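Local coordinates for protein AT-less polyketide synthase (Streptomyces platensis subsp. rosaceus, PDB 4QYR) that probably catalyses carbon-carbon bond-forming chain extension in isomigrastatin biosynthesis, as a ketosynthase domain of a large modular polyketide synthase lacking built-in acyltransferases, at residues A75-L80 against Y596-D601; A111-N116 against L160-P165; E550-V555 against D573-D578. All coordinates share one frame; numbering follows the deposited sequence. Where two conformers were deposited one is given.

Interaction 1 of 3, residues A75-L80 against Y596-D601; sequences ADFFHL and YPFACD
Phe77 and Tyr596 both hold CG anti to the backbone N (chi1 -173° and -169°), which swings their rings toward each other. Phe598 instead keeps CG beside its own N, and its ring reaches Phe77 by the CE1 corner. The three rings form an aromatic cluster. Residues 596-601 belong to the YPFxxxxYW sequence, a hallmark of the tail that folds back onto the ketosynthase in modular synthases. Residues 75-80 are a loop of the catalytic core, with a type I turn from Asp76 to His79.

Phe598 and Phe77 make a T-shaped, edge-to-face pair. The centroids are 5.0 Å apart and the planes meet at 68°. Phe598 CE1 stands over the centre of the Phe77 ring, 4.0 Å from Phe77 CE2. Tyr596 meets Phe77 differently. Phe77 CE1 lies over the Tyr596 face, 3.5 Å from Tyr596 CE2, but the planes are too oblique for a stack or a T. The other face of Tyr596 is covered by the CD of Pro597. Phe78 is a fringe partner, its CZ 4.2 Å from Phe598 CE1. Within its own loop, Phe78 has its ring face over Phe77 CD2.

No hydrogen bond joins the two segments, so the direct contact is mainly aromatic. Neighbours complete the cluster: Trp100 meets Phe77 edge-to-face, and Arg460 makes a cation-pi contact with the same ring. Polar links come from Ala599 N, hydrogen-bonded to Asp74, and from Tyr596 OH, hydrogen-bonded to Arg460 N.

At the margin, the carboxylates of Asp76 and Asp601 come close with their planes crossed. This nearness of like charges may raise the proton affinity of one of them slightly. Asp76 OD2 and Asp601 OD2 are 4.0 Å apart.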
ATOM      1  N   ALA A  75      13.970 -22.093  -8.380  1.00 47.83           N
ATOM      2  CA  ALA A  75      14.642 -20.847  -8.725  1.00 41.68           C
ATOM      3  C   ALA A  75      15.002 -20.824 -10.199  1.00 44.80           C
ATOM      4  O   ALA A  75      15.082 -19.756 -10.796  1.00 49.38           O
ATOM      5  CB  ALA A  75      15.871 -20.646  -7.875  1.00 39.48           C
ATOM      6  N   ASP A  76      15.210 -21.993 -10.793  1.00 42.85           N
ATOM      7  CA  ASP A  76      15.466 -22.044 -12.230  1.00 51.82           C
ATOM      8  C   ASP A  76      14.257 -21.670 -13.045  1.00 50.35           C
ATOM      9  O   ASP A  76      14.382 -21.138 -14.143  1.00 53.57           O
ATOM     10  CB  ASP A  76      15.932 -23.427 -12.652  1.00 61.84           C
ATOM     11  CG  ASP A  76      17.132 -23.850 -11.900  1.00 75.31           C
ATOM     12  OD1 ASP A  76      18.243 -23.717 -12.455  1.00 80.85           O
ATOM     13  OD2 ASP A  76      16.961 -24.269 -10.736  1.00 81.08           O
ATOM     14  N   PHE A  77      13.088 -21.985 -12.521  1.00 38.88           N
ATOM     15  CA  PHE A  77      11.867 -21.625 -13.192  1.00 37.52           C
ATOM     16  C   PHE A  77      11.838 -20.114 -13.446  1.00 50.65           C
ATOM     17  O   PHE A  77      11.425 -19.665 -14.514  1.00 51.73           O
ATOM     18  CB  PHE A  77      10.668 -22.070 -12.365  1.00 37.57           C
ATOM     19  CG  PHE A  77       9.351 -21.882 -13.055  1.00 35.05           C
ATOM     20  CD1 PHE A  77       8.749 -22.928 -13.712  1.00 38.86           C
ATOM     21  CD2 PHE A  77       8.721 -20.656 -13.043  1.00 33.44           C
ATOM     22  CE1 PHE A  77       7.545 -22.755 -14.337  1.00 38.03           C
ATOM     23  CE2 PHE A  77       7.531 -20.479 -13.673  1.00 34.88           C
ATOM     24  CZ  PHE A  77       6.940 -21.525 -14.321  1.00 36.82           C
ATOM     25  N   PHE A  78      12.323 -19.344 -12.473  1.00 45.91           N
ATOM     26  CA  PHE A  78      12.328 -17.886 -12.554  1.00 43.51           C
ATOM     27  C   PHE A  78      13.712 -17.344 -12.889  1.00 47.81           C
ATOM     28  O   PHE A  78      13.959 -16.134 -12.812  1.00 49.03           O
ATOM     29  CB  PHE A  78      11.822 -17.299 -11.241  1.00 38.47           C
ATOM     30  CG  PHE A  78      10.437 -17.770 -10.875  1.00 37.10           C
ATOM     31  CD1 PHE A  78       9.320 -17.104 -11.341  1.00 31.10           C
ATOM     32  CD2 PHE A  78      10.255 -18.904 -10.096  1.00 37.88           C
ATOM     33  CE1 PHE A  78       8.054 -17.536 -11.017  1.00 29.58           C
ATOM     34  CE2 PHE A  78       8.980 -19.345  -9.772  1.00 33.06           C
ATOM     35  CZ  PHE A  78       7.881 -18.652 -10.225  1.00 30.46           C
ATOM     36  N   HIS A  79      14.608 -18.256 -13.245  0.51 50.78           N
ATOM     37  CA  HIS A  79      15.959 -17.908 -13.657  0.51 53.60           C
ATOM     38  C   HIS A  79      16.686 -17.099 -12.573  0.51 56.65           C
ATOM     39  O   HIS A  79      16.917 -15.901 -12.727  0.51 56.72           O
ATOM     40  CB  HIS A  79      15.917 -17.148 -14.989  0.51 54.79           C
ATOM     41  CG  HIS A  79      15.118 -17.844 -16.051  0.51 55.02           C
ATOM     42  ND1 HIS A  79      15.685 -18.708 -16.962  0.51 58.33           N
ATOM     43  CD2 HIS A  79      13.796 -17.803 -16.340  0.51 52.45           C
ATOM     44  CE1 HIS A  79      14.744 -19.176 -17.767  0.51 58.07           C
ATOM     45  NE2 HIS A  79      13.591 -18.641 -17.409  0.51 55.24           N
ATOM     46  N   LEU A  80      17.036 -17.768 -11.478  1.00 54.62           N
ATOM     47  CA  LEU A  80      17.745 -17.138 -10.378  1.00 50.28           C
ATOM     48  C   LEU A  80      18.974 -17.929  -9.905  1.00 49.07           C
ATOM     49  O   LEU A  80      18.915 -19.147  -9.726  1.00 46.13           O
ATOM     50  CB  LEU A  80      16.808 -16.927  -9.197  1.00 38.57           C
ATOM     51  CG  LEU A  80      15.500 -16.166  -9.374  1.00 42.58           C
ATOM     52  CD1 LEU A  80      14.609 -16.354  -8.138  1.00 37.41           C
ATOM     53  CD2 LEU A  80      15.767 -14.697  -9.601  1.00 36.13           C
ATOM     54  N   TYR A 596       1.618 -26.199 -12.438  1.00 46.31           N
ATOM     55  CA  TYR A 596       3.001 -26.622 -12.662  1.00 46.07           C
ATOM     56  C   TYR A 596       3.614 -27.291 -11.427  1.00 48.56           C
ATOM     57  O   TYR A 596       3.506 -26.759 -10.323  1.00 50.60           O
ATOM     58  CB  TYR A 596       3.859 -25.416 -13.075  1.00 41.65           C
ATOM     59  CG  TYR A 596       5.237 -25.788 -13.580  1.00 44.01           C
ATOM     60  CD1 TYR A 596       5.420 -26.212 -14.891  1.00 46.88           C
ATOM     61  CD2 TYR A 596       6.348 -25.734 -12.747  1.00 41.81           C
ATOM     62  CE1 TYR A 596       6.673 -26.567 -15.364  1.00 49.60           C
ATOM     63  CE2 TYR A 596       7.602 -26.101 -13.211  1.00 45.64           C
ATOM     64  CZ  TYR A 596       7.759 -26.510 -14.523  1.00 48.75           C
ATOM     65  OH  TYR A 596       8.994 -26.867 -15.007  1.00 45.35           O
ATOM     66  N   PRO A 597       4.287 -28.437 -11.615  1.00 41.77           N
ATOM     67  CA  PRO A 597       4.947 -29.146 -10.513  1.00 42.62           C
ATOM     68  C   PRO A 597       6.319 -28.553 -10.140  1.00 42.54           C
ATOM     69  O   PRO A 597       7.354 -29.187 -10.366  1.00 44.32           O
ATOM     70  CB  PRO A 597       5.107 -30.557 -11.070  1.00 45.09           C
ATOM     71  CG  PRO A 597       5.311 -30.329 -12.509  1.00 45.70           C
ATOM     72  CD  PRO A 597       4.515 -29.112 -12.901  1.00 43.66           C
ATOM     73  N   PHE A 598       6.324 -27.360  -9.562  1.00 40.66           N
ATOM     74  CA  PHE A 598       7.574 -26.688  -9.241  1.00 47.81           C
ATOM     75  C   PHE A 598       8.555 -27.601  -8.522  1.00 49.65           C
ATOM     76  O   PHE A 598       8.156 -28.322  -7.617  1.00 51.75           O
ATOM     77  CB  PHE A 598       7.320 -25.469  -8.371  1.00 40.93           C
ATOM     78  CG  PHE A 598       6.486 -24.413  -9.017  1.00 36.88           C
ATOM     79  CD1 PHE A 598       7.048 -23.512  -9.910  1.00 42.29           C
ATOM     80  CD2 PHE A 598       5.151 -24.277  -8.690  1.00 41.25           C
ATOM     81  CE1 PHE A 598       6.277 -22.494 -10.494  1.00 35.22           C
ATOM     82  CE2 PHE A 598       4.381 -23.271  -9.265  1.00 40.94           C
ATOM     83  CZ  PHE A 598       4.947 -22.380 -10.172  1.00 33.99           C
ATOM     84  N   ALA A 599       9.824 -27.569  -8.937  1.00 43.61           N
ATOM     85  CA  ALA A 599      10.891 -28.332  -8.281  1.00 45.44           C
ATOM     86  C   ALA A 599      11.025 -27.987  -6.796  1.00 55.54           C
ATOM     87  O   ALA A 599      10.752 -26.861  -6.386  1.00 55.05           O
ATOM     88  CB  ALA A 599      12.204 -28.101  -8.979  1.00 46.68           C
ATOM     89  N   CYS A 600      11.443 -28.969  -6.003  1.00 53.38           N
ATOM     90  CA  CYS A 600      11.558 -28.821  -4.554  1.00 53.44           C
ATOM     91  C   CYS A 600      13.010 -28.623  -4.131  1.00 50.87           C
ATOM     92  O   CYS A 600      13.516 -29.352  -3.270  1.00 50.97           O
ATOM     93  CB  CYS A 600      10.976 -30.048  -3.829  1.00 59.26           C
ATOM     94  SG  CYS A 600       9.167 -30.247  -3.925  1.00137.46           S
ATOM     95  N   ASP A 601      13.677 -27.647  -4.739  1.00 48.19           N
ATOM     96  CA  ASP A 601      15.066 -27.359  -4.404  1.00 52.49           C
ATOM     97  C   ASP A 601      15.114 -26.574  -3.100  1.00 52.73           C
ATOM     98  O   ASP A 601      14.243 -25.754  -2.843  1.00 51.77           O
ATOM     99  CB  ASP A 601      15.755 -26.583  -5.533  1.00 56.40           C
ATOM    100  CG  ASP A 601      15.797 -27.362  -6.858  1.00 62.20           C
ATOM    101  OD1 ASP A 601      16.113 -28.586  -6.862  1.00 64.40           O
ATOM    102  OD2 ASP A 601      15.526 -26.732  -7.904  1.00 61.66           O
TER

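Interaction 2 of 3, residues A111-N116 against L160-P165; sequences ARLPEN and LDVHGP
Glu115 O accepts the backbone N-H of His163 at 2.6 Å (His163 N to Glu115 O). The donor lies almost straight beyond the carbonyl, with a C=O...N angle of 172°, but the N-H points somewhat aside. The same oxygen takes a weak second bond from the imidazole, 3.4 Å from His163 ND1. In His163, chi1 -56° sets the ring beside its backbone N, and chi2 100° turns ND1 toward Glu115 O. The Glu115 oxygen thus meets the ring near its plane, at the edge. Glu115 CB also lies at that edge, 3.8 Å from His163 ND1, but Glu115 is poorly ordered.

Further along, the contact becomes apolar. Leu113 CD1 touches Leu160 CD1 and Val162 CG1, each at 4.0 Å. Asp161, with positive phi, is the C-prime residue of a Schellman motif that ends helix 149-160 and sends the chain into this pairing.

Asp161 OD1 is hydrogen-bonded to Arg272 N of the second subunit, which also packs on His163. The two segments lead into the neighbouring parallel strands 117-122 and 166-169 of the thiolase-fold sheet. Leu113 and Leu160 both pack on Leu103 of helix 90-106, and strand 194-201 touches them through Met194 and Ile196.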
ATOM      1  N   ALA A 111       0.832 -14.386 -21.204  1.00 42.31           N
ATOM      2  CA  ALA A 111       0.555 -13.735 -22.475  1.00 44.04           C
ATOM      3  C   ALA A 111      -0.940 -13.547 -22.758  1.00 44.62           C
ATOM      4  O   ALA A 111      -1.310 -12.946 -23.770  1.00 45.73           O
ATOM      5  CB  ALA A 111       1.196 -14.525 -23.606  1.00 43.62           C
ATOM      6  N   ARG A 112      -1.797 -14.070 -21.887  1.00 41.57           N
ATOM      7  CA  ARG A 112      -3.230 -13.895 -22.070  1.00 34.11           C
ATOM      8  C   ARG A 112      -3.709 -12.730 -21.206  1.00 45.30           C
ATOM      9  O   ARG A 112      -4.803 -12.193 -21.384  1.00 46.58           O
ATOM     10  CB  ARG A 112      -3.973 -15.179 -21.725  1.00 33.97           C
ATOM     11  CG  ARG A 112      -5.383 -15.208 -22.245  1.00 34.89           C
ATOM     12  CD  ARG A 112      -6.073 -16.510 -21.930  1.00 40.73           C
ATOM     13  NE  ARG A 112      -7.418 -16.532 -22.491  1.00 42.63           N
ATOM     14  CZ  ARG A 112      -8.497 -16.906 -21.816  1.00 46.16           C
ATOM     15  NH1 ARG A 112      -8.379 -17.289 -20.551  1.00 47.83           N
ATOM     16  NH2 ARG A 112      -9.692 -16.884 -22.400  1.00 48.36           N
ATOM     17  N   LEU A 113      -2.867 -12.337 -20.265  1.00 43.50           N
ATOM     18  CA  LEU A 113      -3.157 -11.200 -19.425  1.00 38.52           C
ATOM     19  C   LEU A 113      -3.118  -9.939 -20.239  1.00 39.33           C
ATOM     20  O   LEU A 113      -2.280  -9.807 -21.132  1.00 42.11           O
ATOM     21  CB  LEU A 113      -2.143 -11.099 -18.289  1.00 38.43           C
ATOM     22  CG  LEU A 113      -2.110 -12.200 -17.238  1.00 34.45           C
ATOM     23  CD1 LEU A 113      -1.021 -11.855 -16.247  1.00 27.30           C
ATOM     24  CD2 LEU A 113      -3.481 -12.306 -16.580  1.00 27.63           C
ATOM     25  N   PRO A 114      -4.019  -9.002 -19.932  1.00 37.86           N
ATOM     26  CA  PRO A 114      -3.970  -7.647 -20.480  1.00 37.08           C
ATOM     27  C   PRO A 114      -2.701  -6.999 -20.003  1.00 41.18           C
ATOM     28  O   PRO A 114      -2.214  -7.386 -18.945  1.00 42.44           O
ATOM     29  CB  PRO A 114      -5.181  -6.959 -19.870  1.00 32.16           C
ATOM     30  CG  PRO A 114      -5.984  -8.044 -19.247  1.00 36.21           C
ATOM     31  CD  PRO A 114      -5.082  -9.161 -18.934  1.00 35.12           C
ATOM     32  N   GLU A 115      -2.170  -6.031 -20.733  1.00 46.56           N
ATOM     33  CA  GLU A 115      -0.933  -5.417 -20.291  1.00 55.37           C
ATOM     34  C   GLU A 115      -1.159  -4.498 -19.079  1.00 51.93           C
ATOM     35  O   GLU A 115      -0.232  -4.229 -18.315  1.00 52.09           O
ATOM     36  CB  GLU A 115      -0.268  -4.658 -21.434  1.00 69.16           C
ATOM     37  CG  GLU A 115      -1.080  -3.515 -21.978  1.00 85.17           C
ATOM     38  CD  GLU A 115      -0.347  -2.803 -23.099  1.00100.26           C
ATOM     39  OE1 GLU A 115       0.763  -2.287 -22.834  1.00106.97           O
ATOM     40  OE2 GLU A 115      -0.867  -2.774 -24.240  1.00103.34           O
ATOM     41  N   ASN A 116      -2.373  -4.014 -18.878  1.00 46.91           N
ATOM     42  CA  ASN A 116      -2.576  -3.248 -17.668  1.00 47.61           C
ATOM     43  C   ASN A 116      -3.217  -4.132 -16.597  1.00 43.89           C
ATOM     44  O   ASN A 116      -4.354  -3.951 -16.182  1.00 49.19           O
ATOM     45  CB  ASN A 116      -3.393  -1.972 -17.929  1.00 52.33           C
ATOM     46  CG  ASN A 116      -4.815  -2.247 -18.322  1.00 51.89           C
ATOM     47  OD1 ASN A 116      -5.157  -3.342 -18.766  1.00 54.46           O
ATOM     48  ND2 ASN A 116      -5.670  -1.251 -18.131  1.00 51.72           N
ATOM     49  N   LEU A 160       5.518 -11.262 -15.023  1.00 23.42           N
ATOM     50  CA  LEU A 160       4.360 -11.361 -15.890  1.00 25.25           C
ATOM     51  C   LEU A 160       4.346 -10.336 -17.013  1.00 31.20           C
ATOM     52  O   LEU A 160       3.511 -10.414 -17.908  1.00 37.20           O
ATOM     53  CB  LEU A 160       3.099 -11.203 -15.060  1.00 28.00           C
ATOM     54  CG  LEU A 160       2.997 -12.252 -13.947  1.00 32.25           C
ATOM     55  CD1 LEU A 160       1.645 -12.205 -13.264  1.00 28.62           C
ATOM     56  CD2 LEU A 160       3.283 -13.635 -14.517  1.00 35.48           C
ATOM     57  N   ASP A 161       5.275  -9.389 -16.969  1.00 33.05           N
ATOM     58  CA  ASP A 161       5.297  -8.262 -17.900  1.00 38.61           C
ATOM     59  C   ASP A 161       3.951  -7.540 -17.974  1.00 32.75           C
ATOM     60  O   ASP A 161       3.386  -7.361 -19.043  1.00 34.50           O
ATOM     61  CB  ASP A 161       5.728  -8.717 -19.300  1.00 47.57           C
ATOM     62  CG  ASP A 161       5.883  -7.550 -20.289  1.00 61.14           C
ATOM     63  OD1 ASP A 161       6.372  -6.462 -19.892  1.00 62.52           O
ATOM     64  OD2 ASP A 161       5.494  -7.725 -21.470  1.00 67.29           O
ATOM     65  N   VAL A 162       3.435  -7.118 -16.834  1.00 28.89           N
ATOM     66  CA  VAL A 162       2.236  -6.295 -16.842  1.00 30.22           C
ATOM     67  C   VAL A 162       2.537  -4.891 -16.277  1.00 28.16           C
ATOM     68  O   VAL A 162       3.568  -4.695 -15.652  1.00 27.17           O
ATOM     69  CB  VAL A 162       1.141  -6.957 -16.052  1.00 24.31           C
ATOM     70  CG1 VAL A 162       0.919  -8.318 -16.602  1.00 22.89           C
ATOM     71  CG2 VAL A 162       1.557  -7.035 -14.610  1.00 23.31           C
ATOM     72  N   HIS A 163       1.636  -3.935 -16.500  1.00 24.77           N
ATOM     73  CA  HIS A 163       1.925  -2.527 -16.268  1.00 26.33           C
ATOM     74  C   HIS A 163       0.893  -1.806 -15.428  1.00 26.53           C
ATOM     75  O   HIS A 163       0.878  -0.578 -15.384  1.00 26.70           O
ATOM     76  CB  HIS A 163       2.044  -1.811 -17.604  1.00 30.91           C
ATOM     77  CG  HIS A 163       3.068  -2.411 -18.504  1.00 35.54           C
ATOM     78  ND1 HIS A 163       2.738  -3.258 -19.541  1.00 41.63           N
ATOM     79  CD2 HIS A 163       4.418  -2.318 -18.505  1.00 35.47           C
ATOM     80  CE1 HIS A 163       3.843  -3.652 -20.147  1.00 44.93           C
ATOM     81  NE2 HIS A 163       4.877  -3.102 -19.531  1.00 42.73           N
ATOM     82  N   GLY A 164       0.013  -2.564 -14.786  1.00 24.46           N
ATOM     83  CA  GLY A 164      -0.944  -1.968 -13.882  1.00 23.91           C
ATOM     84  C   GLY A 164      -0.168  -1.575 -12.645  1.00 26.27           C
ATOM     85  O   GLY A 164       1.018  -1.848 -12.552  1.00 27.56           O
ATOM     86  N   PRO A 165      -0.821  -0.921 -11.690  1.00 26.16           N
ATOM     87  CA  PRO A 165      -0.179  -0.641 -10.402  1.00 24.79           C
ATOM     88  C   PRO A 165       0.313  -1.920  -9.719  1.00 25.96           C
ATOM     89  O   PRO A 165      -0.434  -2.906  -9.687  1.00 26.80           O
ATOM     90  CB  PRO A 165      -1.304  -0.007  -9.592  1.00 26.53           C
ATOM     91  CG  PRO A 165      -2.169   0.616 -10.617  1.00 29.89           C
ATOM     92  CD  PRO A 165      -2.140  -0.290 -11.805  1.00 26.93           C
TER

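Interaction 3 of 3, residues E550-V555 against D573-D578; sequences EQAPEV and DGAPVD
The ends of a two-helix unit are tied together here, with Ala552 hydrogen-bonded to Pro576. Residues 550-552 lead into helix 553-561. Residues 573-578 leave helix 564-572, which ends in a Schellman motif with Gly574 as its C-prime residue. The lead-in and the exit cross, coming closest at Gln551 and Val577.

Two hydrogen bonds join them. Ala552 N donates to Pro576 O at 3.1 Å, nearly straight, with an angle of 166° at the hydrogen. The same oxygen takes a CA-H...O contact from Gln551 CA. The second bond runs from Asp578 N to Gln551 OE1, 3.2 Å long. This donor is tilted 21° out of the amide plane. Gln551 CG is anti to its backbone N (chi1 171°), and the extended chain lays the amide across Asp578. The amide and the Asp578 carboxylate are nearly perpendicular. The amide is held at its other end by a weak bond from Gln551 NE2 to Thr556 OG1.

Apolar contacts accompany these bonds. Val555, near the start of helix 553-561, straddles the exit with its two methyls. CG2 meets Ala575 CB at 3.7 Å. CG1 meets Val577 CG2 at 4.0 Å. Pro576 CD lies near Ala552 CB. The Glu550 side chain lies against Pro576 CB and CG. Its nearest atom is a carboxylate oxygen, with Glu550 OE2 3.6 Å from Pro576 CG.

Behind this layer is helix 564-572. Its Val567 packs on Val555, Leu570 on Ala575 and Trp571 on Val577. The contact is partly open to the surface. The arrangement is that of a helical hairpin whose entering and leaving segments are clasped by backbone and side-chain hydrogen bonds.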
ATOM      1  N   GLU A 550       1.289 -13.678 -33.402  1.00110.71           N
ATOM      2  CA  GLU A 550       2.079 -14.052 -34.567  1.00116.10           C
ATOM      3  C   GLU A 550       1.906 -15.537 -34.877  1.00110.62           C
ATOM      4  O   GLU A 550       1.636 -16.349 -33.987  1.00108.67           O
ATOM      5  CB  GLU A 550       3.553 -13.723 -34.356  1.00125.64           C
ATOM      6  CG  GLU A 550       4.260 -14.686 -33.427  1.00131.30           C
ATOM      7  CD  GLU A 550       5.760 -14.488 -33.431  1.00137.94           C
ATOM      8  OE1 GLU A 550       6.268 -13.838 -34.371  1.00142.87           O
ATOM      9  OE2 GLU A 550       6.430 -14.991 -32.504  1.00137.43           O
ATOM     10  N   GLN A 551       2.051 -15.892 -36.145  1.00102.16           N
ATOM     11  CA  GLN A 551       1.885 -17.279 -36.534  1.00 93.23           C
ATOM     12  C   GLN A 551       2.745 -17.628 -37.747  1.00 90.08           C
ATOM     13  O   GLN A 551       2.612 -17.039 -38.828  1.00 91.38           O
ATOM     14  CB  GLN A 551       0.410 -17.583 -36.807  1.00 91.43           C
ATOM     15  CG  GLN A 551       0.169 -18.965 -37.422  1.00 91.97           C
ATOM     16  CD  GLN A 551      -1.277 -19.424 -37.306  1.00 87.63           C
ATOM     17  OE1 GLN A 551      -1.901 -19.306 -36.247  1.00 82.81           O
ATOM     18  NE2 GLN A 551      -1.823 -19.935 -38.406  1.00 86.93           N
ATOM     19  N   ALA A 552       3.631 -18.596 -37.538  1.00 85.86           N
ATOM     20  CA  ALA A 552       4.601 -19.015 -38.543  1.00 87.56           C
ATOM     21  C   ALA A 552       3.928 -19.395 -39.864  1.00 91.92           C
ATOM     22  O   ALA A 552       2.859 -20.008 -39.868  1.00 91.67           O
ATOM     23  CB  ALA A 552       5.432 -20.181 -38.008  1.00 84.28           C
ATOM     24  N   PRO A 553       4.562 -19.029 -40.993  1.00 95.69           N
ATOM     25  CA  PRO A 553       3.936 -19.174 -42.307  1.00101.00           C
ATOM     26  C   PRO A 553       3.526 -20.605 -42.596  1.00104.64           C
ATOM     27  O   PRO A 553       2.474 -20.822 -43.201  1.00106.71           O
ATOM     28  CB  PRO A 553       5.036 -18.711 -43.267  1.00104.14           C
ATOM     29  CG  PRO A 553       6.310 -18.884 -42.498  1.00101.49           C
ATOM     30  CD  PRO A 553       5.949 -18.545 -41.101  1.00 95.84           C
ATOM     31  N   GLU A 554       4.338 -21.566 -42.157  1.00104.18           N
ATOM     32  CA  GLU A 554       4.034 -22.967 -42.419  1.00107.13           C
ATOM     33  C   GLU A 554       2.842 -23.425 -41.591  1.00104.23           C
ATOM     34  O   GLU A 554       1.934 -24.070 -42.116  1.00107.53           O
ATOM     35  CB  GLU A 554       5.233 -23.874 -42.139  1.00111.51           C
ATOM     36  CG  GLU A 554       4.982 -25.304 -42.625  1.00118.24           C
ATOM     37  CD  GLU A 554       6.158 -26.246 -42.425  1.00122.92           C
ATOM     38  OE1 GLU A 554       7.273 -25.775 -42.112  1.00123.28           O
ATOM     39  OE2 GLU A 554       5.962 -27.469 -42.600  1.00126.01           O
ATOM     40  N   VAL A 555       2.844 -23.092 -40.303  1.00 99.98           N
ATOM     41  CA  VAL A 555       1.722 -23.424 -39.432  1.00 96.62           C
ATOM     42  C   VAL A 555       0.417 -22.884 -40.012  1.00 94.69           C
ATOM     43  O   VAL A 555      -0.616 -23.542 -39.935  1.00 85.76           O
ATOM     44  CB  VAL A 555       1.909 -22.866 -37.985  1.00 79.45           C
ATOM     45  CG1 VAL A 555       0.914 -23.506 -37.037  1.00 76.94           C
ATOM     46  CG2 VAL A 555       3.314 -23.130 -37.483  1.00 78.66           C
ATOM     47  N   ASP A 573       9.204 -27.702 -31.887  1.00 89.18           N
ATOM     48  CA  ASP A 573      10.534 -27.182 -32.168  1.00 88.99           C
ATOM     49  C   ASP A 573      10.520 -25.660 -32.287  1.00 83.59           C
ATOM     50  O   ASP A 573      11.473 -25.056 -32.787  1.00 79.63           O
ATOM     51  CB  ASP A 573      11.107 -27.827 -33.427  1.00 97.23           C
ATOM     52  CG  ASP A 573      11.392 -29.305 -33.234  1.00103.21           C
ATOM     53  OD1 ASP A 573      12.132 -29.634 -32.279  1.00102.92           O
ATOM     54  OD2 ASP A 573      10.889 -30.131 -34.030  1.00106.92           O
ATOM     55  N   GLY A 574       9.433 -25.051 -31.818  1.00 82.55           N
ATOM     56  CA  GLY A 574       9.398 -23.618 -31.589  1.00 73.73           C
ATOM     57  C   GLY A 574       8.576 -22.769 -32.540  1.00 82.85           C
ATOM     58  O   GLY A 574       8.730 -21.547 -32.560  1.00 75.09           O
ATOM     59  N   ALA A 575       7.701 -23.395 -33.321  1.00 80.55           N
ATOM     60  CA  ALA A 575       6.892 -22.642 -34.274  1.00 85.32           C
ATOM     61  C   ALA A 575       5.800 -21.875 -33.546  1.00 87.21           C
ATOM     62  O   ALA A 575       5.032 -22.465 -32.793  1.00 90.80           O
ATOM     63  CB  ALA A 575       6.289 -23.564 -35.316  1.00 90.19           C
ATOM     64  N   PRO A 576       5.738 -20.549 -33.749  1.00 84.57           N
ATOM     65  CA  PRO A 576       4.696 -19.761 -33.080  1.00 82.78           C
ATOM     66  C   PRO A 576       3.305 -20.069 -33.626  1.00 85.24           C
ATOM     67  O   PRO A 576       3.110 -20.124 -34.839  1.00 81.94           O
ATOM     68  CB  PRO A 576       5.099 -18.311 -33.382  1.00 81.75           C
ATOM     69  CG  PRO A 576       6.559 -18.382 -33.684  1.00 81.88           C
ATOM     70  CD  PRO A 576       6.745 -19.691 -34.392  1.00 83.35           C
ATOM     71  N   VAL A 577       2.358 -20.275 -32.719  1.00 75.79           N
ATOM     72  CA  VAL A 577       0.992 -20.620 -33.075  1.00 78.82           C
ATOM     73  C   VAL A 577       0.016 -19.611 -32.458  1.00 80.77           C
ATOM     74  O   VAL A 577       0.264 -19.071 -31.376  1.00 82.30           O
ATOM     75  CB  VAL A 577       0.648 -22.054 -32.611  1.00 77.33           C
ATOM     76  CG1 VAL A 577      -0.737 -22.453 -33.061  1.00 79.13           C
ATOM     77  CG2 VAL A 577       1.671 -23.051 -33.144  1.00 78.67           C
ATOM     78  N   ASP A 578      -1.079 -19.344 -33.160  1.00 79.88           N
ATOM     79  CA  ASP A 578      -2.087 -18.405 -32.690  1.00 80.91           C
ATOM     80  C   ASP A 578      -3.336 -19.175 -32.296  1.00 83.62           C
ATOM     81  O   ASP A 578      -4.338 -19.155 -33.006  1.00 90.75           O
ATOM     82  CB  ASP A 578      -2.397 -17.374 -33.779  1.00 87.71           C
ATOM     83  CG  ASP A 578      -3.327 -16.265 -33.307  1.00 88.62           C
ATOM     84  OD1 ASP A 578      -4.088 -16.449 -32.326  1.00 83.69           O
ATOM     85  OD2 ASP A 578      -3.301 -15.195 -33.945  1.00 93.33           O
TER

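Overall arrangement
Interactions 2 and 3 follow one another along the chain, and both are nested within the long loop closed by interaction 1. None of them touches another. The nearest atoms of interactions 1 and 2 are about 7 Å apart, those of 2 and 3 about 9 Å, and those of 1 and 3 about 15 Å. Helix 90-106 borders both interactions 1 and 2. Arg547, just before residues 550-555, is hydrogen-bonded to Leu160 O and so connects the region of interaction 3 to interaction 2. Interaction 3 is the outlying contact, its centre about 34 Å from the chain centre. Only interaction 2 meets the second subunit.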